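Local coordinates for protein YCAC GENE product (Escherichia coli, PDB 1YAC) that probably acts as an octameric hydrolase of the isochorismatase family, although its natural substrate is unknown, at residues K35-N38 against N39-L43; G44-A47 against K48-L52; T115-C118 against V119-A123; Q161-W165 against F166-C170; A184-F187 against S188-P192. All coordinates share one frame; numbering follows the deposited sequence.

Contact 1. Residues K35-N38 against N39-L43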
loop_
_atom_site.group_PDB
_atom_site.type_symbol
_atom_site.label_atom_id
_atom_site.label_comp_id
_atom_site.label_asym_id
_atom_site.label_seq_id
_atom_site.Cartn_x
_atom_site.Cartn_y
_atom_site.Cartn_z
ATOM N N LYS A 35 12.315 -10.106 7.366
ATOM C CA LYS A 35 12.403 -10.811 6.084
ATOM C C LYS A 35 13.823 -10.690 5.506
ATOM O O LYS A 35 14.408 -11.683 5.063
ATOM C CB LYS A 35 11.397 -10.231 5.081
ATOM C CG LYS A 35 11.473 -10.893 3.710
ATOM C CD LYS A 35 10.420 -10.351 2.746
ATOM C CE LYS A 35 9.023 -10.575 3.279
ATOM N NZ LYS A 35 8.777 -12.025 3.583
ATOM N N PHE A 36 14.393 -9.486 5.545
ATOM C CA PHE A 36 15.730 -9.291 4.998
ATOM C C PHE A 36 16.778 -10.142 5.695
ATOM O O PHE A 36 17.612 -10.770 5.026
ATOM C CB PHE A 36 16.165 -7.822 5.028
ATOM C CG PHE A 36 17.349 -7.534 4.126
ATOM C CD1 PHE A 36 17.253 -7.756 2.747
ATOM C CD2 PHE A 36 18.561 -7.098 4.654
ATOM C CE1 PHE A 36 18.354 -7.553 1.905
ATOM C CE2 PHE A 36 19.679 -6.888 3.817
ATOM C CZ PHE A 36 19.569 -7.117 2.439
ATOM N N LYS A 37 16.742 -10.165 7.026
ATOM C CA LYS A 37 17.699 -10.962 7.777
ATOM C C LYS A 37 17.568 -12.439 7.393
ATOM O O LYS A 37 18.571 -13.106 7.113
ATOM C CB LYS A 37 17.500 -10.807 9.293
ATOM C CG LYS A 37 18.416 -11.727 10.101
ATOM C CD LYS A 37 18.004 -11.860 11.562
ATOM C CE LYS A 37 18.863 -12.899 12.261
ATOM N NZ LYS A 37 18.415 -13.135 13.648
ATOM N N ASN A 38 16.339 -12.948 7.382
ATOM C CA ASN A 38 16.111 -14.344 7.026
ATOM C C ASN A 38 16.650 -14.674 5.637
ATOM O O ASN A 38 17.310 -15.705 5.446
ATOM C CB ASN A 38 14.623 -14.683 7.076
ATOM C CG ASN A 38 14.345 -16.123 6.672
ATOM O OD1 ASN A 38 14.855 -17.072 7.295
ATOM N ND2 ASN A 38 13.556 -16.299 5.620
ATOM N N ASN A 39 16.382 -13.792 4.675
ATOM C CA ASN A 39 16.821 -13.984 3.286
ATOM C C ASN A 39 18.344 -13.988 3.137
ATOM O O ASN A 39 18.908 -14.816 2.412
ATOM C CB ASN A 39 16.207 -12.913 2.378
ATOM C CG ASN A 39 14.704 -13.106 2.169
ATOM O OD1 ASN A 39 14.137 -14.131 2.558
ATOM N ND2 ASN A 39 14.057 -12.123 1.546
ATOM N N VAL A 40 19.014 -13.053 3.798
ATOM C CA VAL A 40 20.475 -12.999 3.734
ATOM C C VAL A 40 21.070 -14.280 4.340
ATOM O O VAL A 40 21.997 -14.891 3.778
ATOM C CB VAL A 40 21.024 -11.753 4.486
ATOM C CG1 VAL A 40 22.560 -11.793 4.577
ATOM C CG2 VAL A 40 20.586 -10.484 3.766
ATOM N N LEU A 41 20.526 -14.705 5.476
ATOM C CA LEU A 41 21.025 -15.916 6.125
ATOM C C LEU A 41 20.687 -17.146 5.284
ATOM O O LEU A 41 21.423 -18.127 5.285
ATOM C CB LEU A 41 20.459 -16.048 7.542
ATOM C CG LEU A 41 20.824 -14.895 8.484
ATOM C CD1 LEU A 41 20.290 -15.194 9.881
ATOM C CD2 LEU A 41 22.331 -14.710 8.520
ATOM N N ALA A 42 19.567 -17.095 4.577
ATOM C CA ALA A 42 19.156 -18.207 3.725
ATOM C C ALA A 42 20.178 -18.367 2.614
ATOM O O ALA A 42 20.591 -19.490 2.310
ATOM C CB ALA A 42 17.773 -17.947 3.140
ATOM N N LEU A 43 20.600 -17.236 2.040
ATOM C CA LEU A 43 21.587 -17.214 0.960
ATOM C C LEU A 43 22.915 -17.767 1.463
ATOM O O LEU A 43 23.561 -18.556 0.779
ATOM C CB LEU A 43 21.786 -15.795 0.411
ATOM C CG LEU A 43 22.801 -15.653 -0.744
ATOM C CD1 LEU A 43 22.473 -16.596 -1.918
ATOM C CD2 LEU A 43 22.821 -14.202 -1.215
HETATM O O HOH W 1 11.799 -14.768 3.406
#
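The amide oxygen OD1 of N39 is held by two donors: a water 2.6 Å away that gives it a hydrogen bond, and the indole NE1 of W165. The same water accepts a longer bond of 3.2 Å from ND2 of N38, which also donates to the backbone O of H190; the water thus bridges two asparagines that follow each other in the helix and whose amide planes are turned 48° apart. The other half of the N39 amide is engaged as well, ND2 donating to the backbone O of D138, and with both ends occupied the amide can hardly flip. Alongside it runs the stem of K35, whose CG lies 3.6 Å from N39 ND2; the lysine chain then bends twice and delivers NZ to salt bridges with E32 and D34 of a second subunit. Between F36 and V40 the contact is apolar. The F36 ring, swung away from its backbone N (chi1 -164°), turns one face to the methyl CG2 of V40, which stands 3.8 Å from the ring centroid, 17° off the normal, in a CH-pi contact. Elsewhere on the turn, the extended K37 chain lays CE against L41 CD1 at 3.6 Å. Backbone i to i+4 bonds run underneath, among them A42 N to N38 O. Helix 33-49 is the crossover of a beta-alpha-beta unit between strands 13-18 and 54-59; here L41 and A42 lean on H190 of helix 180-190, while F36 and V40 pack on the loop residues L25, I31 and H20.

Contact 2. Residues G44-A47 against K48-L52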
loop_
_atom_site.group_PDB
_atom_site.type_symbol
_atom_site.label_atom_id
_atom_site.label_comp_id
_atom_site.label_asym_id
_atom_site.label_seq_id
_atom_site.Cartn_x
_atom_site.Cartn_y
_atom_site.Cartn_z
ATOM N N GLY A 44 23.335 -17.340 2.647
ATOM C CA GLY A 44 24.573 -17.875 3.190
ATOM C C GLY A 44 24.473 -19.390 3.390
ATOM O O GLY A 44 25.383 -20.145 3.012
ATOM N N ASP A 45 23.345 -19.841 3.937
ATOM C CA ASP A 45 23.126 -21.264 4.194
ATOM C C ASP A 45 23.125 -22.082 2.914
ATOM O O ASP A 45 23.649 -23.204 2.891
ATOM C CB ASP A 45 21.810 -21.500 4.943
ATOM C CG ASP A 45 21.898 -21.182 6.421
ATOM O OD1 ASP A 45 22.944 -20.689 6.909
ATOM O OD2 ASP A 45 20.901 -21.448 7.110
ATOM N N LEU A 46 22.538 -21.546 1.845
ATOM C CA LEU A 46 22.506 -22.294 0.592
ATOM C C LEU A 46 23.898 -22.342 -0.033
ATOM O O LEU A 46 24.292 -23.372 -0.592
ATOM C CB LEU A 46 21.442 -21.755 -0.380
ATOM C CG LEU A 46 21.639 -20.487 -1.210
ATOM C CD1 LEU A 46 22.454 -20.770 -2.480
ATOM C CD2 LEU A 46 20.272 -19.929 -1.586
ATOM N N ALA A 47 24.658 -21.260 0.094
ATOM C CA ALA A 47 26.013 -21.227 -0.448
ATOM C C ALA A 47 26.829 -22.321 0.242
ATOM O O ALA A 47 27.581 -23.067 -0.401
ATOM C CB ALA A 47 26.650 -19.873 -0.208
ATOM N N LYS A 48 26.658 -22.422 1.553
ATOM C CA LYS A 48 27.355 -23.432 2.332
ATOM C C LYS A 48 26.857 -24.836 1.973
ATOM O O LYS A 48 27.661 -25.747 1.716
ATOM C CB LYS A 48 27.164 -23.165 3.828
ATOM C CG LYS A 48 27.801 -24.209 4.728
ATOM C CD LYS A 48 29.043 -23.695 5.426
ATOM C CE LYS A 48 30.114 -23.257 4.459
ATOM N NZ LYS A 48 31.382 -22.959 5.185
ATOM N N TYR A 49 25.536 -24.995 1.924
ATOM C CA TYR A 49 24.926 -26.286 1.599
ATOM C C TYR A 49 25.391 -26.848 0.249
ATOM O O TYR A 49 25.709 -28.035 0.132
ATOM C CB TYR A 49 23.400 -26.180 1.611
ATOM C CG TYR A 49 22.712 -27.460 1.178
ATOM C CD1 TYR A 49 22.808 -28.619 1.947
ATOM C CD2 TYR A 49 21.991 -27.517 -0.010
ATOM C CE1 TYR A 49 22.202 -29.801 1.540
ATOM C CE2 TYR A 49 21.386 -28.692 -0.425
ATOM C CZ TYR A 49 21.493 -29.830 0.359
ATOM O OH TYR A 49 20.863 -30.997 -0.036
ATOM N N PHE A 50 25.367 -26.001 -0.778
ATOM C CA PHE A 50 25.789 -26.402 -2.106
ATOM C C PHE A 50 27.298 -26.360 -2.269
ATOM O O PHE A 50 27.802 -26.651 -3.353
ATOM C CB PHE A 50 25.122 -25.526 -3.170
ATOM C CG PHE A 50 23.649 -25.767 -3.305
ATOM C CD1 PHE A 50 23.179 -26.975 -3.824
ATOM C CD2 PHE A 50 22.730 -24.823 -2.853
ATOM C CE1 PHE A 50 21.818 -27.241 -3.886
ATOM C CE2 PHE A 50 21.356 -25.084 -2.910
ATOM C CZ PHE A 50 20.902 -26.298 -3.427
ATOM N N ASN A 51 28.026 -25.962 -1.224
ATOM C CA ASN A 51 29.484 -25.912 -1.319
ATOM C C ASN A 51 29.987 -25.022 -2.442
ATOM O O ASN A 51 30.910 -25.396 -3.159
ATOM C CB ASN A 51 30.051 -27.312 -1.551
ATOM C CG ASN A 51 30.310 -28.041 -0.285
ATOM O OD1 ASN A 51 29.602 -28.969 0.071
ATOM N ND2 ASN A 51 31.348 -27.660 0.389
ATOM N N LEU A 52 29.398 -23.847 -2.608
ATOM C CA LEU A 52 29.829 -22.958 -3.674
ATOM C C LEU A 52 30.934 -22.047 -3.203
ATOM O O LEU A 52 30.856 -21.508 -2.096
ATOM C CB LEU A 52 28.664 -22.082 -4.142
ATOM C CG LEU A 52 27.378 -22.790 -4.516
ATOM C CD1 LEU A 52 26.316 -21.721 -4.839
ATOM C CD2 LEU A 52 27.604 -23.726 -5.697
#
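L46 packs against the CD2 side of the F50 ring one turn further on, its CB and CD1 each 4.1 Å from F50 CD2. A chi1 of 78°, with CG between the backbone N and the carbonyl carbon, goes with the CD1 contact. The same phenyl atom, F50 CD2, lies just 3.1 Å from the carbonyl oxygen of L46, and that oxygen also accepts the nearly straight bond from F50 N at 2.8 Å. Y49 comes over one face, its CD2 standing 3.7 Å above the plane of the F50 ring and over its centre; F50 CE2 in turn lies at the edge of the tyrosine ring, in its plane, so the two aromatic groups meet edge against face. F50 thus has leucine at its rim and a tyrosine edge over one face, where the helix stops. The stop itself is a Schellman motif: N51 takes a positive phi of 58°, and L52 N reaches back to A47 O at 3.0 Å, lying in the carbonyl plane, while N51 N bonds to K48 O. The polar side chains are tied elsewhere, with D45 shared between Q75 and H190, K48 NZ on the carbonyl of Q75, and Y49 OH on D179. The helix end packs against sheet and helices: A47 and L52 rest on V15 of strand 13-18, L46, F50 and L52 touch L172 of helix 165-173, D45 and L46 meet L186 of helix 180-190, and the chain then runs on into strand 54-59.

Contact 3. Residues T115-C118 against V119-A123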
loop_
_atom_site.group_PDB
_atom_site.type_symbol
_atom_site.label_atom_id
_atom_site.label_comp_id
_atom_site.label_asym_id
_atom_site.label_seq_id
_atom_site.Cartn_x
_atom_site.Cartn_y
_atom_site.Cartn_z
ATOM N N THR A 115 21.660 -2.241 -3.135
ATOM C CA THR A 115 21.373 -2.857 -4.453
ATOM C C THR A 115 21.900 -2.133 -5.686
ATOM O O THR A 115 22.606 -2.725 -6.495
ATOM C CB THR A 115 19.841 -3.125 -4.632
ATOM O OG1 THR A 115 19.301 -3.612 -3.424
ATOM C CG2 THR A 115 19.578 -4.149 -5.667
ATOM N N GLU A 116 21.654 -0.821 -5.749
ATOM C CA GLU A 116 22.028 -0.022 -6.926
ATOM C C GLU A 116 23.516 0.383 -7.009
ATOM O O GLU A 116 23.940 0.970 -8.004
ATOM C CB GLU A 116 21.143 1.215 -7.042
ATOM C CG GLU A 116 21.480 2.363 -6.053
ATOM C CD GLU A 116 20.833 2.218 -4.677
ATOM O OE1 GLU A 116 20.511 1.085 -4.265
ATOM O OE2 GLU A 116 20.656 3.254 -4.001
ATOM N N VAL A 117 24.281 0.077 -5.955
ATOM C CA VAL A 117 25.698 0.407 -5.938
ATOM C C VAL A 117 26.570 -0.828 -5.717
ATOM O O VAL A 117 27.198 -1.324 -6.647
ATOM C CB VAL A 117 26.030 1.460 -4.852
ATOM C CG1 VAL A 117 27.551 1.637 -4.727
ATOM C CG2 VAL A 117 25.384 2.791 -5.210
ATOM N N CYS A 118 26.536 -1.393 -4.517
ATOM C CA CYS A 118 27.387 -2.540 -4.245
ATOM C C CYS A 118 27.040 -3.814 -4.984
ATOM O O CYS A 118 27.892 -4.689 -5.119
ATOM C CB CYS A 118 27.548 -2.761 -2.751
ATOM S SG CYS A 118 28.279 -1.307 -2.006
ATOM N N VAL A 119 25.796 -3.937 -5.444
ATOM C CA VAL A 119 25.407 -5.102 -6.223
ATOM C C VAL A 119 25.489 -4.768 -7.711
ATOM O O VAL A 119 26.221 -5.412 -8.461
ATOM C CB VAL A 119 23.986 -5.593 -5.887
ATOM C CG1 VAL A 119 23.569 -6.726 -6.845
ATOM C CG2 VAL A 119 23.956 -6.101 -4.453
ATOM N N ALA A 120 24.778 -3.724 -8.126
ATOM C CA ALA A 120 24.757 -3.332 -9.539
ATOM C C ALA A 120 26.110 -3.035 -10.179
ATOM O O ALA A 120 26.385 -3.516 -11.284
ATOM C CB ALA A 120 23.809 -2.142 -9.750
ATOM N N PHE A 121 26.964 -2.264 -9.503
ATOM C CA PHE A 121 28.257 -1.912 -10.108
ATOM C C PHE A 121 29.078 -3.166 -10.461
ATOM O O PHE A 121 29.462 -3.354 -11.633
ATOM C CB PHE A 121 29.049 -0.925 -9.233
ATOM C CG PHE A 121 28.401 0.443 -9.082
ATOM C CD1 PHE A 121 27.161 0.733 -9.661
ATOM C CD2 PHE A 121 29.030 1.436 -8.335
ATOM C CE1 PHE A 121 26.551 2.000 -9.493
ATOM C CE2 PHE A 121 28.428 2.703 -8.163
ATOM C CZ PHE A 121 27.186 2.980 -8.745
ATOM N N PRO A 122 29.345 -4.047 -9.470
ATOM C CA PRO A 122 30.121 -5.233 -9.841
ATOM C C PRO A 122 29.349 -6.173 -10.776
ATOM O O PRO A 122 29.960 -6.870 -11.598
ATOM C CB PRO A 122 30.466 -5.857 -8.487
ATOM C CG PRO A 122 29.380 -5.381 -7.586
ATOM C CD PRO A 122 29.187 -3.964 -8.007
ATOM N N ALA A 123 28.016 -6.200 -10.670
ATOM C CA ALA A 123 27.232 -7.051 -11.581
ATOM C C ALA A 123 27.467 -6.592 -13.030
ATOM O O ALA A 123 27.719 -7.408 -13.912
ATOM C CB ALA A 123 25.730 -7.002 -11.244
#
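V117 and F121 form the tightly packed part of this helical turn, whereas the backbone beside them is irregular. The two side chains run side by side in the same direction, and CG1 of V117 comes to 3.7 Å from F121 CE2. Beneath the ring, the CA of V117 sits 3.9 Å from its centroid and 6° off the normal, a CH-pi contact over the centre of the face. F121 reaches this position because its CG is swung beside the backbone N (chi1 -65°). The E116 carbonyl oxygen also approaches the ring, 3.2 Å from F121 CE1. By contrast, the first turn widens to pi type, with A120 N bonding to T115 O at 2.9 Å across five residues, before F121 N returns to the regular spacing on V117 O. The helix then kinks at P122, whose nitrogen carries no hydrogen; in place of a donor, C118 O meets the ring carbon CG closely, at 3.0 Å. Nothing here opens to solvent: a fourth subunit packs on E116, V117 and F121, and V119 faces V135 of strand 132-136. In the CSHase relative a cysteine is the nucleophile, and C118, beside D19, may correspond to it. The chemistry is consistent with a turn whose regular bonding is interrupted by the pi-type step and the proline, its apolar side chains covered by the sheet and another subunit.

Contact 4. Residues Q161-W165 against F166-C170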
loop_
_atom_site.group_PDB
_atom_site.type_symbol
_atom_site.label_atom_id
_atom_site.label_comp_id
_atom_site.label_asym_id
_atom_site.label_seq_id
_atom_site.Cartn_x
_atom_site.Cartn_y
_atom_site.Cartn_z
ATOM N N GLN A 161 20.436 -11.855 -14.758
ATOM C CA GLN A 161 19.219 -12.616 -14.510
ATOM C C GLN A 161 18.801 -12.295 -13.071
ATOM O O GLN A 161 19.606 -12.406 -12.143
ATOM C CB GLN A 161 19.470 -14.116 -14.686
ATOM C CG GLN A 161 19.801 -14.506 -16.127
ATOM C CD GLN A 161 19.720 -16.001 -16.375
ATOM O OE1 GLN A 161 18.628 -16.578 -16.380
ATOM N NE2 GLN A 161 20.867 -16.639 -16.596
ATOM N N LEU A 162 17.571 -11.814 -12.899
ATOM C CA LEU A 162 17.070 -11.466 -11.578
ATOM C C LEU A 162 16.437 -12.701 -10.973
ATOM O O LEU A 162 15.539 -13.292 -11.563
ATOM C CB LEU A 162 16.039 -10.331 -11.670
ATOM C CG LEU A 162 16.487 -9.038 -12.363
ATOM C CD1 LEU A 162 15.394 -8.009 -12.190
ATOM C CD2 LEU A 162 17.810 -8.518 -11.804
ATOM N N MET A 163 16.949 -13.108 -9.819
ATOM C CA MET A 163 16.450 -14.281 -9.129
ATOM C C MET A 163 16.270 -13.997 -7.631
ATOM O O MET A 163 16.622 -12.918 -7.129
ATOM C CB MET A 163 17.411 -15.468 -9.356
ATOM C CG MET A 163 17.260 -16.139 -10.758
ATOM S SD MET A 163 18.317 -17.548 -10.930
ATOM C CE MET A 163 17.342 -18.810 -10.223
ATOM N N THR A 164 15.644 -14.936 -6.937
ATOM C CA THR A 164 15.435 -14.802 -5.500
ATOM C C THR A 164 16.013 -16.062 -4.857
ATOM O O THR A 164 16.136 -17.088 -5.533
ATOM C CB THR A 164 13.944 -14.506 -5.171
ATOM O OG1 THR A 164 13.089 -15.303 -5.996
ATOM C CG2 THR A 164 13.649 -13.025 -5.475
ATOM N N TRP A 165 16.361 -16.002 -3.574
ATOM C CA TRP A 165 17.035 -17.135 -2.948
ATOM C C TRP A 165 16.415 -18.513 -3.078
ATOM O O TRP A 165 17.130 -19.474 -3.344
ATOM C CB TRP A 165 17.478 -16.828 -1.495
ATOM C CG TRP A 165 16.425 -17.002 -0.448
ATOM C CD1 TRP A 165 15.688 -16.017 0.149
ATOM C CD2 TRP A 165 15.977 -18.242 0.114
ATOM N NE1 TRP A 165 14.802 -16.573 1.044
ATOM C CE2 TRP A 165 14.958 -17.937 1.041
ATOM C CE3 TRP A 165 16.337 -19.586 -0.080
ATOM C CZ2 TRP A 165 14.292 -18.925 1.774
ATOM C CZ3 TRP A 165 15.677 -20.568 0.644
ATOM C CH2 TRP A 165 14.664 -20.233 1.561
ATOM N N PHE A 166 15.101 -18.623 -2.910
ATOM C CA PHE A 166 14.456 -19.932 -3.011
ATOM C C PHE A 166 14.604 -20.457 -4.442
ATOM O O PHE A 166 14.933 -21.634 -4.647
ATOM C CB PHE A 166 12.985 -19.847 -2.590
ATOM C CG PHE A 166 12.238 -21.151 -2.711
ATOM C CD1 PHE A 166 12.319 -22.114 -1.706
ATOM C CD2 PHE A 166 11.417 -21.395 -3.811
ATOM C CE1 PHE A 166 11.588 -23.297 -1.792
ATOM C CE2 PHE A 166 10.686 -22.574 -3.905
ATOM C CZ PHE A 166 10.772 -23.523 -2.891
ATOM N N GLY A 167 14.417 -19.565 -5.418
ATOM C CA GLY A 167 14.583 -19.938 -6.812
ATOM C C GLY A 167 16.014 -20.391 -7.084
ATOM O O GLY A 167 16.241 -21.384 -7.791
ATOM N N VAL A 168 16.982 -19.659 -6.525
ATOM C CA VAL A 168 18.412 -19.982 -6.663
ATOM C C VAL A 168 18.674 -21.410 -6.126
ATOM O O VAL A 168 19.278 -22.247 -6.807
ATOM C CB VAL A 168 19.306 -18.941 -5.872
ATOM C CG1 VAL A 168 20.773 -19.400 -5.810
ATOM C CG2 VAL A 168 19.225 -17.551 -6.525
ATOM N N ALA A 169 18.174 -21.697 -4.927
ATOM C CA ALA A 169 18.371 -23.007 -4.324
ATOM C C ALA A 169 17.781 -24.123 -5.190
ATOM O O ALA A 169 18.397 -25.180 -5.364
ATOM C CB ALA A 169 17.764 -23.042 -2.925
ATOM N N CYS A 170 16.589 -23.889 -5.727
ATOM C CA CYS A 170 15.909 -24.885 -6.551
ATOM C C CYS A 170 16.591 -25.134 -7.883
ATOM O O CYS A 170 16.606 -26.270 -8.386
ATOM C CB CYS A 170 14.451 -24.488 -6.781
ATOM S SG CYS A 170 13.386 -24.673 -5.334
HETATM O O HOH W 2 12.558 -17.396 -4.653
#
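M163 leaves the last strand with its CB 4.0 Å from CG2 of V168, the first foothold on the helix that follows. Its chain continues extended through CG and then bends at SD (chi3 85°), which carries the terminal CE to 3.7 Å from the backbone O of G167, so that the methyl end meets the backbone of the first turn. Strand 161-163 is, within the chain, an outermost strand of the parallel sheet of this three-layer alpha-beta-alpha sandwich, and T164 occupies the N-cap of helix 165-173. The threonine side chain makes no direct capping bond; instead a water hydrogen-bonded to its OG1 accepts from G167 N at 3.0 Å, while T164 O takes the bond from V168 N at 2.9 Å. Next to the cap, W165 has CG between its backbone N and carbonyl carbon (chi1 83°), and this folds the indole back so that CB of F166 stands over one face, 4.2 Å from the centroid of the six-membered ring and 10° off the normal. W165 N is bonded to D138 OD1. Beyond W165, the F166 ring meets F143 of a third subunit edge-to-face.

Contact 5. Residues A184-F187 against S188-P192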
loop_
_atom_site.group_PDB
_atom_site.type_symbol
_atom_site.label_atom_id
_atom_site.label_comp_id
_atom_site.label_asym_id
_atom_site.label_seq_id
_atom_site.Cartn_x
_atom_site.Cartn_y
_atom_site.Cartn_z
ATOM N N ALA A 184 15.280 -29.914 2.477
ATOM C CA ALA A 184 14.134 -29.735 3.357
ATOM C C ALA A 184 14.520 -28.926 4.593
ATOM O O ALA A 184 13.741 -28.100 5.065
ATOM C CB ALA A 184 13.574 -31.092 3.775
ATOM N N THR A 185 15.714 -29.179 5.123
ATOM C CA THR A 185 16.199 -28.463 6.295
ATOM C C THR A 185 16.405 -26.990 5.967
ATOM O O THR A 185 15.985 -26.114 6.733
ATOM C CB THR A 185 17.513 -29.091 6.836
ATOM O OG1 THR A 185 17.235 -30.413 7.307
ATOM C CG2 THR A 185 18.075 -28.282 8.002
ATOM N N LEU A 186 17.008 -26.719 4.812
ATOM C CA LEU A 186 17.252 -25.345 4.375
ATOM C C LEU A 186 15.914 -24.611 4.262
ATOM O O LEU A 186 15.765 -23.490 4.746
ATOM C CB LEU A 186 17.964 -25.332 3.015
ATOM C CG LEU A 186 18.176 -23.958 2.351
ATOM C CD1 LEU A 186 19.302 -23.217 3.060
ATOM C CD2 LEU A 186 18.517 -24.134 0.867
ATOM N N PHE A 187 14.938 -25.260 3.641
ATOM C CA PHE A 187 13.619 -24.661 3.463
ATOM C C PHE A 187 12.898 -24.450 4.795
ATOM O O PHE A 187 12.345 -23.376 5.064
ATOM C CB PHE A 187 12.776 -25.526 2.522
ATOM C CG PHE A 187 13.256 -25.534 1.089
ATOM C CD1 PHE A 187 14.270 -24.672 0.657
ATOM C CD2 PHE A 187 12.681 -26.403 0.164
ATOM C CE1 PHE A 187 14.703 -24.677 -0.670
ATOM C CE2 PHE A 187 13.107 -26.417 -1.166
ATOM C CZ PHE A 187 14.123 -25.550 -1.583
ATOM N N SER A 188 12.915 -25.471 5.638
ATOM C CA SER A 188 12.263 -25.389 6.941
ATOM C C SER A 188 12.849 -24.259 7.807
ATOM O O SER A 188 12.116 -23.549 8.497
ATOM C CB SER A 188 12.384 -26.742 7.665
ATOM O OG SER A 188 11.757 -26.707 8.938
ATOM N N ASN A 189 14.166 -24.081 7.730
ATOM C CA ASN A 189 14.844 -23.039 8.501
ATOM C C ASN A 189 14.594 -21.628 8.003
ATOM O O ASN A 189 14.761 -20.672 8.755
ATOM C CB ASN A 189 16.361 -23.269 8.505
ATOM C CG ASN A 189 16.755 -24.519 9.272
ATOM O OD1 ASN A 189 16.101 -24.876 10.247
ATOM N ND2 ASN A 189 17.711 -25.256 8.759
ATOM N N HIS A 190 14.172 -21.502 6.740
ATOM C CA HIS A 190 13.966 -20.191 6.145
ATOM C C HIS A 190 12.603 -19.852 5.543
ATOM O O HIS A 190 12.423 -18.771 4.986
ATOM C CB HIS A 190 15.086 -19.920 5.137
ATOM C CG HIS A 190 16.439 -19.904 5.765
ATOM N ND1 HIS A 190 16.857 -18.900 6.613
ATOM C CD2 HIS A 190 17.462 -20.790 5.705
ATOM C CE1 HIS A 190 18.084 -19.159 7.037
ATOM N NE2 HIS A 190 18.466 -20.301 6.499
ATOM N N ILE A 191 11.646 -20.755 5.687
ATOM C CA ILE A 191 10.303 -20.509 5.174
ATOM C C ILE A 191 9.317 -21.015 6.233
ATOM O O ILE A 191 8.972 -22.203 6.252
ATOM C CB ILE A 191 10.057 -21.265 3.839
ATOM C CG1 ILE A 191 11.190 -20.981 2.847
ATOM C CG2 ILE A 191 8.702 -20.863 3.242
ATOM C CD1 ILE A 191 11.171 -21.901 1.641
ATOM N N PRO A 192 8.872 -20.132 7.151
ATOM C CA PRO A 192 7.927 -20.531 8.201
ATOM C C PRO A 192 6.750 -21.358 7.683
ATOM O O PRO A 192 6.370 -22.354 8.303
ATOM C CB PRO A 192 7.468 -19.187 8.764
ATOM C CG PRO A 192 8.736 -18.367 8.692
ATOM C CD PRO A 192 9.258 -18.716 7.301
#
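The imidazole of H190 has the backbone oxygen of L186 at its edge, near the ring plane and 3.3 Å from CD2, while the CB of N189 stands 3.8 Å above one face, offset toward the rim. The methyl CD1 of L186 follows at 4.0 Å from the same CD2 atom. Flat too, the amide of N189 lies alongside T185, the side chains pointing the same way. The phenyl of F187 meets F166 with planes about 45° apart; I191, its CG1 beside the backbone N (chi1 -51°), carries CD1 to 4.1 Å from F187 CB. Around these groups the helix winds down. N189 N still bonds to T185 O, but the F187 oxygen collects two donors: H190 N at 3.1 Å, coming from above the carbonyl plane and also weakly bonded to L186 O, and I191 N in a weak bond. I191 already serves as the N-cap position of helix 192-204, so one helix passes almost directly into the next. Both imidazole nitrogens are hydrogen-bonded, NE2 to D45 OD2; the nearby carboxylate could polarise the ring and might raise its pKa, and the bond joins this helix end to helix 33-49.

Four of the five contacts gather on one flank of the alpha-beta-alpha sandwich. Contacts 1 and 2 follow each other on helix 33-49, centres 13 Å apart; contact 4, at the end of strand 161-163 and the start of helix 165-173, and contact 5, at the end of helix 180-190, come last in the chain yet both touch this helix. W165 ties contact 4 to contact 1, and H190 ties contact 5 to contacts 1 and 2, so parts distant in sequence meet around helix 33-49. Contact 3, on helix 115-128, stands apart, about 28 Å from contact 5 between centres. Neighbouring subunits meet contacts 1, 3, 4 and 5, linking this packing to the octamer.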